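Local atomic coordinates of peptidoglycan-recognition protein SA (Drosophila melanogaster, PDB entry 1S2J), a protein that recognises peptidoglycan of Gram-positive bacteria, activates the Toll pathway of innate immunity and shows L,D-carboxypeptidase activity. Residues A[60-65]-A[166-171]; A[143-148]-A[187-192]; A[67-72]-A[136-141]. All blocks are in the same frame, centred on the assembly; numbering follows the deposited sequence.

Interaction 1: A[60-65]-A[166-171]; sequences PIRYVV and ELSEDY
I61 and L167 form a parallel beta bridge with their CA atoms 4.6 Å apart. The main chain of I61 supplies the evidence: I61 N donates to E166 O at 2.9 Å, nearly straight at 168°. In turn, I61 O accepts from S168 N at 2.8 Å. One residue of strand 61-68 thus bonds to the two neighbours of its partner, the signature of a parallel pair. The chain then leaves through a type I turn from S168 to Y171 and continues as strand 171-175 at the sheet edge beside strand 61-68.

The tight part lies on the inward side. L167 has CG anti to its carbonyl carbon, and this rotation brings CD2 to 3.6 Å from CG2 of V64, the two side chains crossing at about a right angle. The same methyl, V64 CG2, also meets Y171 CD1 obliquely at 3.9 Å, in a direction roughly perpendicular to that of the leucine branch. L158 and V162 of helix 148-163 cover this cluster.

The solvent side is looser. The R62 chain, bent at chi2 and chi3, carries its guanidinium to D170, and NH1 reaches OD1 at 3.1 Å in a salt bridge. D170 OD1 lies near the guanidinium plane, but the carboxylate is turned 78° from that plane and is met from above its own. S168 OG sits over one guanidinium face, toward the rim, and CB of P60, which follows a cis peptide bond, rests 3.6 Å from S168 N. A phosphate, probably from the crystallisation liquor, lies near D170.

This division implies that main-chain bonds and buried hydrocarbon fix the strand pairing, whereas the one salt bridge across these segments lies among exposed residues, where solvent probably weakens it.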
loop_
_atom_site.group_PDB
_atom_site.type_symbol
_atom_site.label_atom_id
_atom_site.label_comp_id
_atom_site.label_asym_id
_atom_site.label_seq_id
_atom_site.Cartn_x
_atom_site.Cartn_y
_atom_site.Cartn_z
ATOM N N PRO A 60 -4.787 15.206 -8.381
ATOM C CA PRO A 60 -4.534 13.762 -8.222
ATOM C C PRO A 60 -3.132 13.452 -7.720
ATOM O O PRO A 60 -2.290 14.351 -7.662
ATOM C CB PRO A 60 -4.731 13.211 -9.640
ATOM C CG PRO A 60 -4.460 14.337 -10.549
ATOM C CD PRO A 60 -4.733 15.629 -9.794
ATOM N N ILE A 61 -2.915 12.197 -7.316
ATOM C CA ILE A 61 -1.618 11.697 -6.867
ATOM C C ILE A 61 -0.887 11.080 -8.065
ATOM O O ILE A 61 -1.502 10.406 -8.896
ATOM C CB ILE A 61 -1.817 10.611 -5.772
ATOM C CG1 ILE A 61 -2.304 11.228 -4.448
ATOM C CG2 ILE A 61 -0.528 9.790 -5.563
ATOM C CD1 ILE A 61 -1.232 12.073 -3.742
ATOM N N ARG A 62 0.424 11.267 -8.130
ATOM C CA ARG A 62 1.170 10.819 -9.291
ATOM C C ARG A 62 2.002 9.558 -9.086
ATOM O O ARG A 62 2.262 8.837 -10.034
ATOM C CB ARG A 62 1.906 12.018 -9.938
ATOM C CG ARG A 62 3.385 12.034 -9.954
ATOM C CD ARG A 62 3.980 12.451 -11.306
ATOM N NE ARG A 62 3.370 13.662 -11.877
ATOM C CZ ARG A 62 2.617 13.697 -12.972
ATOM N NH1 ARG A 62 2.340 12.595 -13.665
ATOM N NH2 ARG A 62 2.137 14.856 -13.383
ATOM N N TYR A 63 2.361 9.229 -7.853
ATOM C CA TYR A 63 3.152 8.018 -7.605
ATOM C C TYR A 63 2.442 6.966 -6.746
ATOM O O TYR A 63 1.825 7.288 -5.710
ATOM C CB TYR A 63 4.481 8.355 -6.943
ATOM C CG TYR A 63 5.465 9.109 -7.817
ATOM C CD1 TYR A 63 5.544 10.522 -7.764
ATOM C CD2 TYR A 63 6.346 8.428 -8.646
ATOM C CE1 TYR A 63 6.437 11.230 -8.544
ATOM C CE2 TYR A 63 7.263 9.130 -9.437
ATOM C CZ TYR A 63 7.301 10.530 -9.379
ATOM O OH TYR A 63 8.212 11.217 -10.142
ATOM N N VAL A 64 2.574 5.714 -7.184
ATOM C CA VAL A 64 2.120 4.553 -6.427
ATOM C C VAL A 64 3.366 3.741 -6.050
ATOM O O VAL A 64 4.187 3.379 -6.924
ATOM C CB VAL A 64 1.109 3.745 -7.261
ATOM C CG1 VAL A 64 0.705 2.466 -6.558
ATOM C CG2 VAL A 64 -0.143 4.644 -7.571
ATOM N N VAL A 65 3.549 3.522 -4.750
ATOM C CA VAL A 65 4.735 2.828 -4.260
ATOM C C VAL A 65 4.333 1.479 -3.703
ATOM O O VAL A 65 3.458 1.403 -2.848
ATOM C CB VAL A 65 5.504 3.625 -3.169
ATOM C CG1 VAL A 65 6.837 2.907 -2.842
ATOM C CG2 VAL A 65 5.740 5.056 -3.618
ATOM N N GLU A 166 -8.317 9.926 -8.341
ATOM C CA GLU A 166 -7.346 9.763 -7.246
ATOM C C GLU A 166 -5.899 9.738 -7.735
ATOM O O GLU A 166 -5.014 10.157 -7.022
ATOM C CB GLU A 166 -7.584 8.458 -6.481
ATOM C CG GLU A 166 -8.995 8.261 -5.972
ATOM C CD GLU A 166 -9.283 9.140 -4.792
ATOM O OE1 GLU A 166 -10.421 9.091 -4.309
ATOM O OE2 GLU A 166 -8.379 9.886 -4.352
ATOM N N LEU A 167 -5.669 9.212 -8.931
ATOM C CA LEU A 167 -4.316 9.093 -9.492
ATOM C C LEU A 167 -4.236 9.786 -10.856
ATOM O O LEU A 167 -5.208 9.776 -11.598
ATOM C CB LEU A 167 -3.972 7.610 -9.660
ATOM C CG LEU A 167 -3.922 6.743 -8.398
ATOM C CD1 LEU A 167 -3.880 5.241 -8.712
ATOM C CD2 LEU A 167 -2.733 7.144 -7.564
ATOM N N SER A 168 -3.085 10.366 -11.199
ATOM C CA SER A 168 -2.886 10.910 -12.547
ATOM C C SER A 168 -3.100 9.801 -13.554
ATOM O O SER A 168 -2.701 8.670 -13.299
ATOM C CB SER A 168 -1.481 11.465 -12.726
ATOM O OG SER A 168 -1.217 12.454 -11.763
ATOM N N GLU A 169 -3.742 10.109 -14.680
ATOM C CA GLU A 169 -3.964 9.087 -15.711
ATOM C C GLU A 169 -2.613 8.484 -16.148
ATOM O O GLU A 169 -2.548 7.330 -16.572
ATOM C CB GLU A 169 -4.796 9.621 -16.921
ATOM C CG GLU A 169 -6.029 10.471 -16.539
ATOM C CD GLU A 169 -7.380 10.029 -17.151
ATOM O OE1 GLU A 169 -7.412 9.364 -18.232
ATOM O OE2 GLU A 169 -8.445 10.371 -16.554
ATOM N N ASP A 170 -1.534 9.255 -16.008
ATOM C CA ASP A 170 -0.191 8.724 -16.274
ATOM C C ASP A 170 0.657 8.544 -15.007
ATOM O O ASP A 170 1.879 8.794 -15.031
ATOM C CB ASP A 170 0.550 9.581 -17.325
ATOM C CG ASP A 170 0.975 10.941 -16.781
ATOM O OD1 ASP A 170 0.448 11.393 -15.739
ATOM O OD2 ASP A 170 1.845 11.629 -17.322
ATOM N N TYR A 171 0.012 8.108 -13.916
ATOM C CA TYR A 171 0.710 7.798 -12.648
ATOM C C TYR A 171 1.925 6.870 -12.873
ATOM O O TYR A 171 1.900 6.021 -13.760
ATOM C CB TYR A 171 -0.267 7.184 -11.632
ATOM C CG TYR A 171 -0.614 5.724 -11.896
ATOM C CD1 TYR A 171 0.196 4.695 -11.409
ATOM C CD2 TYR A 171 -1.741 5.369 -12.634
ATOM C CE1 TYR A 171 -0.107 3.354 -11.645
ATOM C CE2 TYR A 171 -2.058 4.024 -12.876
ATOM C CZ TYR A 171 -1.235 3.027 -12.381
ATOM O OH TYR A 171 -1.523 1.705 -12.631
#

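Interaction 2: A[143-148]-A[187-192]; sequences DKLPSD and LTLYNE
D143 and T188 approach to 5.5 Å between CA atoms, and L145 and L189 to 5.6 Å, as the loop, extended from K144 to P146, passes along the first turn and a half of helix 187-193. Side chains then fill the interval by van der Waals packing. T188 points at the loop with CG2 anti to its backbone N, which leaves OG1 beside the backbone N and anti to the carbonyl carbon, 3.4 Å from C of D143; the hydroxyl hydrogen-bonds to V142 O just before the loop. The methyl branch faces L145, whose CD1 is the most widely used atom of the contact: it lies 3.7 Å from T188 CG2, 3.5 Å from T188 O and 3.8 Å from E192 CB, and so spans one helical turn.

P146 and L189 make the more buried half. The proline ring meets the leucine at about a right angle, with CD 3.7 Å from L189 CG and CG 4.0 Å from L189 CD1, so the branch point itself rests on the ring. With an alanine here in place of L189, the ring of P146 would probably lose the leucine branch it packs on, opening a gap between the ring and the helix. Two polar ends turn elsewhere: K144 NZ forms a salt bridge with E73, and E192 OE2 bonds to W196.

S147, as N-cap of helix 148-163, has its OG hydrogen-bonded to A150 N, so the loop packs against one helix and immediately starts another. On the sheet side, P146 and L189 both touch F137 of strand 132-137 and F141, joining helix 187-193, the last of the chain, to the central sheet.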
loop_
_atom_site.group_PDB
_atom_site.type_symbol
_atom_site.label_atom_id
_atom_site.label_comp_id
_atom_site.label_asym_id
_atom_site.label_seq_id
_atom_site.Cartn_x
_atom_site.Cartn_y
_atom_site.Cartn_z
ATOM N N ASP A 143 10.818 -14.249 -2.170
ATOM C CA ASP A 143 10.945 -15.527 -2.893
ATOM C C ASP A 143 9.664 -16.040 -3.526
ATOM O O ASP A 143 9.681 -17.068 -4.202
ATOM C CB ASP A 143 11.538 -16.619 -1.980
ATOM C CG ASP A 143 13.016 -16.368 -1.652
ATOM O OD1 ASP A 143 13.399 -16.454 -0.450
ATOM O OD2 ASP A 143 13.858 -16.060 -2.537
ATOM N N LYS A 144 8.558 -15.336 -3.319
ATOM C CA LYS A 144 7.270 -15.760 -3.856
ATOM C C LYS A 144 6.416 -14.552 -4.225
ATOM O O LYS A 144 6.718 -13.423 -3.851
ATOM C CB LYS A 144 6.514 -16.687 -2.866
ATOM C CG LYS A 144 6.480 -16.219 -1.394
ATOM C CD LYS A 144 5.420 -16.942 -0.549
ATOM C CE LYS A 144 5.614 -16.669 0.975
ATOM N NZ LYS A 144 4.966 -15.397 1.531
ATOM N N LEU A 145 5.348 -14.806 -4.963
ATOM C CA LEU A 145 4.389 -13.786 -5.330
ATOM C C LEU A 145 3.234 -13.780 -4.340
ATOM O O LEU A 145 3.019 -14.772 -3.658
ATOM C CB LEU A 145 3.845 -14.061 -6.731
ATOM C CG LEU A 145 4.240 -13.154 -7.903
ATOM C CD1 LEU A 145 5.425 -12.227 -7.619
ATOM C CD2 LEU A 145 4.450 -13.977 -9.182
ATOM N N PRO A 146 2.508 -12.660 -4.254
ATOM C CA PRO A 146 1.200 -12.639 -3.586
ATOM C C PRO A 146 0.215 -13.485 -4.396
ATOM O O PRO A 146 0.531 -13.829 -5.539
ATOM C CB PRO A 146 0.790 -11.150 -3.641
ATOM C CG PRO A 146 2.050 -10.397 -3.962
ATOM C CD PRO A 146 2.877 -11.336 -4.789
ATOM N N SER A 147 -0.940 -13.835 -3.827
ATOM C CA SER A 147 -1.920 -14.661 -4.557
ATOM C C SER A 147 -2.436 -13.940 -5.811
ATOM O O SER A 147 -2.404 -12.709 -5.868
ATOM C CB SER A 147 -3.089 -14.996 -3.655
ATOM O OG SER A 147 -3.863 -13.830 -3.447
ATOM N N ASP A 148 -2.916 -14.685 -6.810
ATOM C CA ASP A 148 -3.499 -14.053 -8.003
ATOM C C ASP A 148 -4.575 -13.024 -7.659
ATOM O O ASP A 148 -4.613 -11.966 -8.278
ATOM C CB ASP A 148 -4.045 -15.090 -8.990
ATOM C CG ASP A 148 -2.939 -15.777 -9.769
ATOM O OD1 ASP A 148 -1.755 -15.429 -9.552
ATOM O OD2 ASP A 148 -3.147 -16.674 -10.615
ATOM N N LEU A 187 12.232 -9.088 -4.063
ATOM C CA LEU A 187 12.734 -9.268 -5.446
ATOM C C LEU A 187 11.716 -9.882 -6.405
ATOM O O LEU A 187 11.534 -9.390 -7.520
ATOM C CB LEU A 187 13.993 -10.141 -5.438
ATOM C CG LEU A 187 15.098 -10.129 -6.519
ATOM C CD1 LEU A 187 15.293 -11.536 -7.021
ATOM C CD2 LEU A 187 14.907 -9.152 -7.670
ATOM N N THR A 188 11.076 -10.963 -5.966
ATOM C CA THR A 188 10.091 -11.648 -6.762
ATOM C C THR A 188 8.932 -10.724 -7.096
ATOM O O THR A 188 8.513 -10.631 -8.265
ATOM C CB THR A 188 9.604 -12.912 -6.042
ATOM O OG1 THR A 188 10.732 -13.755 -5.749
ATOM C CG2 THR A 188 8.747 -13.772 -6.977
ATOM N N LEU A 189 8.439 -10.008 -6.084
ATOM C CA LEU A 189 7.300 -9.121 -6.302
ATOM C C LEU A 189 7.736 -7.970 -7.168
ATOM O O LEU A 189 6.998 -7.519 -8.028
ATOM C CB LEU A 189 6.694 -8.623 -4.991
ATOM C CG LEU A 189 5.167 -8.425 -4.976
ATOM C CD1 LEU A 189 4.715 -7.439 -3.888
ATOM C CD2 LEU A 189 4.533 -8.083 -6.337
ATOM N N TYR A 190 8.955 -7.512 -6.937
ATOM C CA TYR A 190 9.542 -6.425 -7.709
ATOM C C TYR A 190 9.650 -6.803 -9.183
ATOM O O TYR A 190 9.393 -5.950 -10.059
ATOM C CB TYR A 190 10.915 -6.030 -7.144
ATOM C CG TYR A 190 11.594 -4.890 -7.891
ATOM C CD1 TYR A 190 12.985 -4.851 -8.042
ATOM C CD2 TYR A 190 10.842 -3.861 -8.461
ATOM C CE1 TYR A 190 13.593 -3.801 -8.735
ATOM C CE2 TYR A 190 11.427 -2.838 -9.154
ATOM C CZ TYR A 190 12.796 -2.796 -9.287
ATOM O OH TYR A 190 13.352 -1.749 -9.992
ATOM N N ASN A 191 10.008 -8.070 -9.446
ATOM C CA ASN A 191 10.161 -8.571 -10.820
ATOM C C ASN A 191 8.810 -8.616 -11.492
ATOM O O ASN A 191 8.704 -8.440 -12.704
ATOM C CB ASN A 191 10.749 -9.987 -10.864
ATOM C CG ASN A 191 12.227 -10.017 -10.609
ATOM O OD1 ASN A 191 12.904 -9.010 -10.724
ATOM N ND2 ASN A 191 12.735 -11.180 -10.232
ATOM N N GLU A 192 7.783 -8.895 -10.700
ATOM C CA GLU A 192 6.423 -8.859 -11.201
ATOM C C GLU A 192 6.012 -7.452 -11.635
ATOM O O GLU A 192 5.607 -7.260 -12.764
ATOM C CB GLU A 192 5.423 -9.445 -10.180
ATOM C CG GLU A 192 3.947 -9.344 -10.584
ATOM C CD GLU A 192 3.601 -9.970 -11.939
ATOM O OE1 GLU A 192 4.286 -10.914 -12.379
ATOM O OE2 GLU A 192 2.622 -9.521 -12.584
#

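Interaction 3: A[67-72]-A[136-141]; sequences HHTVTG and AFIGNF
H67 and H68 pair with A136 and F137 where two parallel neighbours of the mixed central sheet of the peptidoglycan-recognition (amidase 2) fold, strands 61-68 and 132-137, come to their ends. F137 N donates to H67 O at 2.8 Å. On the face bearing H67 and A136 the CB atoms of the two meet, but the H67 ring leads away: its ND1 bonds to S184 OG and its NE2 to T125 OG1. It lies about 5 Å from the side chain of T182, inferred to contact peptidoglycan.

On the face shared with F137, the H68 side chain has CG between the backbone N and the carbonyl carbon (chi1 67°). This rotation carries the ring toward the loop after strand 132-137, and the second torsion turns its CD2 edge to F141 N, which lies in the ring plane 3.4 Å from CD2. V70 CG2 covers one ring face, toward the rim, and H68 ND1 also bonds to S184 OG. H68 CB touches F141 CD1 at 3.9 Å. The imidazole is therefore placed by contacts at its edge, its face and ND1.

Past the strands regular pairing gives way to weak backbone bonds and to side-chain contacts. T71 and I138 lie side by side, pointing the same way, with their CG2 methyls 3.7 Å apart. T69 N makes weak bonds to both F137 O and G139 O, and V70 N another to G139 O. G139 has backbone angles suited to glycine, and a CB there would strike F141 CZ. T69 has OG1 tucked over its own backbone (chi1 56°), which aims the oxygen at the loop, where it accepts the hydrogen of G139 N at 2.9 Å and an almost straight 172°.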
loop_
_atom_site.group_PDB
_atom_site.type_symbol
_atom_site.label_atom_id
_atom_site.label_comp_id
_atom_site.label_asym_id
_atom_site.label_seq_id
_atom_site.Cartn_x
_atom_site.Cartn_y
_atom_site.Cartn_z
ATOM N N HIS A 67 4.895 -2.016 -1.677
ATOM C CA HIS A 67 5.625 -2.600 -0.561
ATOM C C HIS A 67 5.119 -3.998 -0.226
ATOM O O HIS A 67 4.079 -4.426 -0.722
ATOM C CB HIS A 67 5.498 -1.703 0.674
ATOM C CG HIS A 67 6.377 -0.499 0.631
ATOM N ND1 HIS A 67 7.742 -0.562 0.825
ATOM C CD2 HIS A 67 6.091 0.802 0.395
ATOM C CE1 HIS A 67 8.253 0.648 0.730
ATOM N NE2 HIS A 67 7.273 1.496 0.472
ATOM N N HIS A 68 5.902 -4.716 0.575
ATOM C CA HIS A 68 5.414 -5.865 1.310
ATOM C C HIS A 68 5.538 -5.551 2.807
ATOM O O HIS A 68 6.262 -4.638 3.197
ATOM C CB HIS A 68 6.146 -7.161 0.899
ATOM C CG HIS A 68 7.599 -7.197 1.278
ATOM N ND1 HIS A 68 8.314 -6.055 1.586
ATOM C CD2 HIS A 68 8.479 -8.231 1.380
ATOM C CE1 HIS A 68 9.560 -6.387 1.882
ATOM N NE2 HIS A 68 9.689 -7.700 1.753
ATOM N N THR A 69 4.839 -6.294 3.656
ATOM C CA THR A 69 4.878 -5.996 5.085
ATOM C C THR A 69 6.003 -6.710 5.868
ATOM O O THR A 69 6.287 -6.330 7.007
ATOM C CB THR A 69 3.533 -6.283 5.716
ATOM O OG1 THR A 69 3.179 -7.646 5.456
ATOM C CG2 THR A 69 2.410 -5.445 5.028
ATOM N N VAL A 70 6.675 -7.698 5.258
ATOM C CA VAL A 70 7.680 -8.529 5.968
ATOM C C VAL A 70 7.007 -9.210 7.182
ATOM O O VAL A 70 7.606 -9.414 8.248
ATOM C CB VAL A 70 8.953 -7.734 6.414
ATOM C CG1 VAL A 70 10.157 -8.688 6.608
ATOM C CG2 VAL A 70 9.310 -6.590 5.427
ATOM N N THR A 71 5.742 -9.546 6.985
ATOM C CA THR A 71 4.871 -10.119 7.988
ATOM C C THR A 71 4.450 -11.494 7.431
ATOM O O THR A 71 4.859 -11.849 6.324
ATOM C CB THR A 71 3.706 -9.111 8.159
ATOM O OG1 THR A 71 3.492 -8.819 9.542
ATOM C CG2 THR A 71 2.388 -9.604 7.639
ATOM N N GLY A 72 3.709 -12.290 8.200
ATOM C CA GLY A 72 3.047 -13.469 7.651
ATOM C C GLY A 72 1.955 -13.049 6.661
ATOM O O GLY A 72 1.651 -11.855 6.529
ATOM N N ALA A 136 0.795 -1.842 0.301
ATOM C CA ALA A 136 1.590 -2.965 0.767
ATOM C C ALA A 136 0.839 -4.257 0.570
ATOM O O ALA A 136 -0.324 -4.391 0.965
ATOM C CB ALA A 136 1.960 -2.812 2.243
ATOM N N PHE A 137 1.514 -5.223 -0.017
ATOM C CA PHE A 137 0.977 -6.562 -0.027
ATOM C C PHE A 137 1.339 -7.215 1.290
ATOM O O PHE A 137 2.498 -7.172 1.697
ATOM C CB PHE A 137 1.564 -7.357 -1.189
ATOM C CG PHE A 137 1.054 -6.930 -2.522
ATOM C CD1 PHE A 137 1.740 -5.974 -3.273
ATOM C CD2 PHE A 137 -0.112 -7.489 -3.049
ATOM C CE1 PHE A 137 1.271 -5.588 -4.541
ATOM C CE2 PHE A 137 -0.572 -7.119 -4.311
ATOM C CZ PHE A 137 0.131 -6.159 -5.055
ATOM N N ILE A 138 0.346 -7.828 1.942
ATOM C CA ILE A 138 0.538 -8.423 3.266
ATOM C C ILE A 138 1.231 -9.768 3.129
ATOM O O ILE A 138 0.679 -10.705 2.522
ATOM C CB ILE A 138 -0.800 -8.589 4.038
ATOM C CG1 ILE A 138 -1.538 -7.243 4.121
ATOM C CG2 ILE A 138 -0.509 -9.237 5.429
ATOM C CD1 ILE A 138 -2.975 -7.289 4.729
ATOM N N GLY A 139 2.424 -9.864 3.696
ATOM C CA GLY A 139 3.257 -11.050 3.535
ATOM C C GLY A 139 4.698 -10.670 3.226
ATOM O O GLY A 139 5.101 -9.510 3.373
ATOM N N ASN A 140 5.474 -11.654 2.794
ATOM C CA ASN A 140 6.884 -11.486 2.471
ATOM C C ASN A 140 7.168 -12.044 1.077
ATOM O O ASN A 140 7.111 -13.259 0.868
ATOM C CB ASN A 140 7.723 -12.180 3.542
ATOM C CG ASN A 140 9.191 -11.921 3.388
ATOM O OD1 ASN A 140 9.738 -11.970 2.284
ATOM N ND2 ASN A 140 9.852 -11.653 4.496
ATOM N N PHE A 141 7.475 -11.170 0.112
ATOM C CA PHE A 141 7.529 -11.627 -1.289
ATOM C C PHE A 141 8.903 -11.498 -1.975
ATOM O O PHE A 141 9.007 -11.216 -3.176
ATOM C CB PHE A 141 6.365 -11.030 -2.093
ATOM C CG PHE A 141 5.035 -11.238 -1.428
ATOM C CD1 PHE A 141 4.412 -10.194 -0.730
ATOM C CD2 PHE A 141 4.434 -12.491 -1.432
ATOM C CE1 PHE A 141 3.202 -10.396 -0.075
ATOM C CE2 PHE A 141 3.235 -12.708 -0.778
ATOM C CZ PHE A 141 2.602 -11.660 -0.104
#

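In the fold
Interaction 3 is the most buried, with 7 of 12 touching residues buried, and lies nearest the centre of the chain, about 10 Å from it. Interaction 1 (4 of 9) follows at about 13 Å, and interaction 2, the least buried (2 of 7), at about 15 Å. Interactions 1 and 3 use opposite ends of strand 61-68. The first adds a parallel bridge and a surface salt bridge; the third follows the pair from two parallel bridges into loops, where a threonine side chain bonds the backbone close to the inferred peptidoglycan site. Interaction 2 is helix-to-loop packing of mainly apolar character. It touches interaction 3 through F137 and F141, but not interaction 1.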